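Uncharacterized TetR family protein (Streptomyces coelicolor A3, PDB 3IUV) is of unknown function but probably binds DNA as a TetR-family transcriptional regulator. Local coordinates at residues A[10-22]-A[51-64]. Residues are numbered along the deposited sequence; the frame is centred on the assembly and turned at random.
Sequences ERRQRIIDAAIRV and FATLDDLMVAALRQ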
# COMPACT_ATOMS: atom_id res chain seq x y z
N GLU A 10 -29.38 -3.36 -10.53
CA GLU A 10 -29.76 -3.24 -9.12
C GLU A 10 -29.76 -4.61 -8.49
O GLU A 10 -29.64 -4.75 -7.27
CB GLU A 10 -31.10 -2.53 -8.93
CG GLU A 10 -30.97 -1.14 -8.30
CD GLU A 10 -30.64 -1.19 -6.81
OE1 GLU A 10 -29.45 -1.07 -6.46
OE2 GLU A 10 -31.58 -1.36 -6.00
N ARG A 11 -29.91 -5.61 -9.33
CA ARG A 11 -29.62 -6.96 -8.91
C ARG A 11 -28.12 -7.05 -8.71
O ARG A 11 -27.64 -7.37 -7.62
CB ARG A 11 -30.07 -7.95 -9.96
CG ARG A 11 -29.11 -9.12 -10.11
CD ARG A 11 -29.32 -10.19 -9.05
NE ARG A 11 -29.94 -9.67 -7.84
CZ ARG A 11 -31.14 -10.03 -7.41
NH1 ARG A 11 -31.87 -10.91 -8.08
NH2 ARG A 11 -31.62 -9.50 -6.29
N ARG A 12 -27.37 -6.72 -9.76
CA ARG A 12 -25.92 -6.93 -9.76
C ARG A 12 -25.17 -5.92 -8.88
O ARG A 12 -24.05 -6.18 -8.41
CB ARG A 12 -25.37 -6.93 -11.20
CG ARG A 12 -24.82 -5.60 -11.72
CD ARG A 12 -23.76 -5.82 -12.82
NE ARG A 12 -22.71 -4.80 -12.77
CZ ARG A 12 -21.43 -4.98 -13.13
NH1 ARG A 12 -20.56 -3.99 -13.04
NH2 ARG A 12 -21.03 -6.16 -13.60
N GLN A 13 -25.80 -4.78 -8.63
CA GLN A 13 -25.24 -3.79 -7.74
C GLN A 13 -25.28 -4.30 -6.31
O GLN A 13 -24.28 -4.24 -5.57
CB GLN A 13 -26.05 -2.51 -7.84
CG GLN A 13 -25.43 -1.34 -7.10
CD GLN A 13 -24.05 -1.01 -7.61
OE1 GLN A 13 -23.81 -1.00 -8.83
NE2 GLN A 13 -23.13 -0.74 -6.69
N ARG A 14 -26.45 -4.79 -5.91
CA ARG A 14 -26.63 -5.33 -4.58
C ARG A 14 -25.54 -6.32 -4.33
O ARG A 14 -24.96 -6.37 -3.25
CB ARG A 14 -27.98 -6.03 -4.45
CG ARG A 14 -29.16 -5.10 -4.25
CD ARG A 14 -30.44 -5.89 -4.23
NE ARG A 14 -30.28 -7.14 -3.49
CZ ARG A 14 -31.24 -8.05 -3.35
NH1 ARG A 14 -32.43 -7.84 -3.90
NH2 ARG A 14 -31.03 -9.16 -2.66
N ILE A 15 -25.27 -7.12 -5.36
CA ILE A 15 -24.23 -8.15 -5.29
C ILE A 15 -22.84 -7.54 -5.04
O ILE A 15 -22.18 -7.86 -4.05
CB ILE A 15 -24.26 -9.09 -6.53
CG1 ILE A 15 -25.49 -10.02 -6.46
CG2 ILE A 15 -22.94 -9.88 -6.68
CD1 ILE A 15 -25.65 -10.95 -7.64
N ILE A 16 -22.41 -6.64 -5.93
CA ILE A 16 -21.11 -5.99 -5.80
C ILE A 16 -20.95 -5.30 -4.46
O ILE A 16 -19.89 -5.39 -3.81
CB ILE A 16 -20.94 -4.95 -6.90
CG1 ILE A 16 -20.86 -5.66 -8.25
CG2 ILE A 16 -19.71 -4.11 -6.64
CD1 ILE A 16 -20.82 -4.73 -9.43
N ASP A 17 -21.99 -4.60 -4.04
CA ASP A 17 -21.96 -3.87 -2.77
C ASP A 17 -21.75 -4.84 -1.64
O ASP A 17 -20.99 -4.58 -0.72
CB ASP A 17 -23.27 -3.12 -2.58
CG ASP A 17 -23.34 -1.86 -3.44
OD1 ASP A 17 -22.30 -1.20 -3.61
OD2 ASP A 17 -24.44 -1.54 -3.93
N ALA A 18 -22.43 -5.97 -1.72
CA ALA A 18 -22.29 -7.01 -0.73
C ALA A 18 -20.87 -7.56 -0.72
O ALA A 18 -20.29 -7.76 0.34
CB ALA A 18 -23.31 -8.13 -0.98
N ALA A 19 -20.32 -7.80 -1.91
CA ALA A 19 -18.94 -8.26 -2.02
C ALA A 19 -18.10 -7.25 -1.29
O ALA A 19 -17.24 -7.59 -0.47
CB ALA A 19 -18.53 -8.31 -3.47
N ILE A 20 -18.38 -5.99 -1.59
CA ILE A 20 -17.72 -4.87 -0.93
C ILE A 20 -17.76 -5.02 0.59
O ILE A 20 -16.72 -5.01 1.24
CB ILE A 20 -18.31 -3.52 -1.42
CG1 ILE A 20 -17.45 -2.97 -2.57
CG2 ILE A 20 -18.41 -2.51 -0.29
CD1 ILE A 20 -18.12 -1.86 -3.39
N ARG A 21 -18.94 -5.21 1.16
CA ARG A 21 -19.03 -5.29 2.62
C ARG A 21 -18.36 -6.54 3.20
O ARG A 21 -17.71 -6.48 4.25
CB ARG A 21 -20.49 -5.22 3.07
CG ARG A 21 -21.19 -3.95 2.61
CD ARG A 21 -22.61 -3.91 3.15
NE ARG A 21 -23.25 -5.22 3.04
CZ ARG A 21 -23.82 -5.70 1.94
NH1 ARG A 21 -23.82 -4.97 0.82
NH2 ARG A 21 -24.38 -6.90 1.94
N VAL A 22 -18.51 -7.66 2.50
CA VAL A 22 -17.90 -8.91 2.94
C VAL A 22 -16.39 -8.74 3.19
O VAL A 22 -15.85 -9.29 4.14
CB VAL A 22 -18.21 -10.08 1.96
CG1 VAL A 22 -17.43 -11.33 2.31
CG2 VAL A 22 -19.70 -10.39 1.95
N PHE A 51 -21.50 -13.07 -12.15
CA PHE A 51 -20.05 -13.17 -12.05
C PHE A 51 -19.62 -14.61 -12.06
O PHE A 51 -19.76 -15.31 -11.06
CB PHE A 51 -19.53 -12.49 -10.77
CG PHE A 51 -19.94 -11.06 -10.64
CD1 PHE A 51 -20.98 -10.69 -9.80
CD2 PHE A 51 -19.31 -10.07 -11.38
CE1 PHE A 51 -21.38 -9.37 -9.68
CE2 PHE A 51 -19.71 -8.73 -11.28
CZ PHE A 51 -20.74 -8.38 -10.43
N ALA A 52 -19.08 -15.05 -13.20
CA ALA A 52 -18.54 -16.40 -13.33
C ALA A 52 -17.29 -16.63 -12.45
O ALA A 52 -17.34 -17.42 -11.49
CB ALA A 52 -18.23 -16.68 -14.77
N THR A 53 -16.18 -15.97 -12.78
CA THR A 53 -14.97 -16.14 -11.98
C THR A 53 -15.17 -15.39 -10.69
O THR A 53 -15.99 -14.48 -10.62
CB THR A 53 -13.69 -15.63 -12.68
OG1 THR A 53 -13.57 -14.21 -12.51
CG2 THR A 53 -13.70 -15.96 -14.14
N LEU A 54 -14.42 -15.79 -9.66
CA LEU A 54 -14.43 -15.06 -8.40
C LEU A 54 -13.75 -13.75 -8.70
O LEU A 54 -13.94 -12.77 -7.98
CB LEU A 54 -13.63 -15.82 -7.34
CG LEU A 54 -14.17 -15.80 -5.89
CD1 LEU A 54 -14.50 -14.39 -5.43
CD2 LEU A 54 -15.38 -16.74 -5.74
N ASP A 55 -12.96 -13.73 -9.77
CA ASP A 55 -12.22 -12.54 -10.16
C ASP A 55 -13.15 -11.43 -10.57
O ASP A 55 -13.03 -10.31 -10.08
CB ASP A 55 -11.25 -12.83 -11.30
CG ASP A 55 -10.04 -13.61 -10.85
OD1 ASP A 55 -9.37 -14.20 -11.72
OD2 ASP A 55 -9.78 -13.64 -9.63
N ASP A 56 -14.08 -11.75 -11.46
CA ASP A 56 -15.02 -10.78 -11.99
C ASP A 56 -15.71 -10.08 -10.84
O ASP A 56 -15.95 -8.87 -10.88
CB ASP A 56 -16.04 -11.47 -12.88
CG ASP A 56 -15.39 -12.45 -13.81
OD1 ASP A 56 -15.90 -13.58 -13.94
OD2 ASP A 56 -14.35 -12.08 -14.40
N LEU A 57 -16.02 -10.85 -9.80
CA LEU A 57 -16.60 -10.23 -8.63
C LEU A 57 -15.61 -9.24 -8.00
O LEU A 57 -15.92 -8.05 -7.86
CB LEU A 57 -17.06 -11.28 -7.63
CG LEU A 57 -18.28 -10.81 -6.84
CD1 LEU A 57 -18.30 -11.49 -5.49
CD2 LEU A 57 -18.26 -9.29 -6.67
N MSE A 58 -14.42 -9.70 -7.65
CA MSE A 58 -13.40 -8.79 -7.13
C MSE A 58 -13.02 -7.71 -8.12
O MSE A 58 -12.61 -6.62 -7.73
CB MSE A 58 -12.15 -9.54 -6.69
CG MSE A 58 -12.37 -10.44 -5.50
SE MSE A 58 -10.72 -11.09 -4.73
CE MSE A 58 -11.38 -12.85 -4.13
N VAL A 59 -13.15 -8.02 -9.41
CA VAL A 59 -12.76 -7.06 -10.43
C VAL A 59 -13.78 -5.95 -10.51
O VAL A 59 -13.42 -4.77 -10.58
CB VAL A 59 -12.61 -7.67 -11.83
CG1 VAL A 59 -12.32 -6.56 -12.87
CG2 VAL A 59 -11.51 -8.71 -11.83
N ALA A 60 -15.05 -6.34 -10.52
CA ALA A 60 -16.12 -5.36 -10.50
C ALA A 60 -16.03 -4.65 -9.16
O ALA A 60 -16.02 -3.42 -9.10
CB ALA A 60 -17.47 -6.04 -10.66
N ALA A 61 -15.93 -5.45 -8.09
CA ALA A 61 -15.88 -4.92 -6.74
C ALA A 61 -14.94 -3.72 -6.62
O ALA A 61 -15.30 -2.69 -6.04
CB ALA A 61 -15.48 -6.01 -5.77
N LEU A 62 -13.75 -3.84 -7.20
CA LEU A 62 -12.79 -2.76 -7.13
C LEU A 62 -13.07 -1.63 -8.13
O LEU A 62 -13.16 -0.47 -7.75
CB LEU A 62 -11.37 -3.28 -7.31
CG LEU A 62 -10.31 -2.19 -7.25
CD1 LEU A 62 -10.17 -1.51 -8.60
CD2 LEU A 62 -10.63 -1.18 -6.16
N ARG A 63 -13.18 -1.98 -9.41
CA ARG A 63 -13.44 -0.97 -10.43
C ARG A 63 -14.50 0.03 -9.95
O ARG A 63 -14.49 1.19 -10.35
CB ARG A 63 -13.86 -1.63 -11.76
CG ARG A 63 -13.93 -0.68 -12.97
CD ARG A 63 -13.74 -1.46 -14.27
NE ARG A 63 -12.36 -1.91 -14.45
CZ ARG A 63 -11.99 -2.99 -15.13
NH1 ARG A 63 -12.91 -3.77 -15.70
NH2 ARG A 63 -10.71 -3.31 -15.22
N GLN A 64 -15.41 -0.43 -9.09
CA GLN A 64 -16.38 0.46 -8.46
C GLN A 64 -15.67 1.43 -7.53
O GLN A 64 -15.90 2.64 -7.58
CB GLN A 64 -17.45 -0.30 -7.68
CG GLN A 64 -18.13 0.57 -6.63
CD GLN A 64 -19.59 0.19 -6.38
OE1 GLN A 64 -20.31 -0.23 -7.29
NE2 GLN A 64 -20.03 0.36 -5.13
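Gln-64 reaches across to helix 11-22 and is gripped at both ends of its amide. Gln-64 OE1 takes a nearly straight hydrogen bond (172°) from Gln-13 NE2 at 2.9 Å, on a lone pair, the two amides almost coplanar. Gln-64 NE2 gives a more bent bond to Asp-17 OD1 at 3.1 Å, and these two bonds together fix which way the Gln-64 amide is turned. Gln-13 NE2 also donates to Asp-17 OD2, tying the two partners together. CG anti to the backbone N (chi1 -172°) and a bend at chi2 bring the Gln-13 amide there. As a knob, Gln-64 sits among Gln-13, Ile-16, Asp-17 and Ile-20; an alanine here would probably leave Gln-13 and Asp-17 without their cross-helix partner and uncover Ile-20 CD1.

Further in, Ile-16 lays CG2 over Ala-61 and CD1 against Ala-60 CB, while Ala-19 CB meets Leu-57 CD2 at 3.4 Å. Phe-51 takes Ile-15 CG2 at its ring edge and Ile-16 CG1 at CZ, with the Arg-12 guanidinium lying obliquely nearby. The axes of 11-22 and 54-64 pass 9.0 Å apart, crossing at -87°. The first helix thus packs across the fourth, the predicted helix-turn-helix joining them in sequence, as in TetR-family DNA-binding domains.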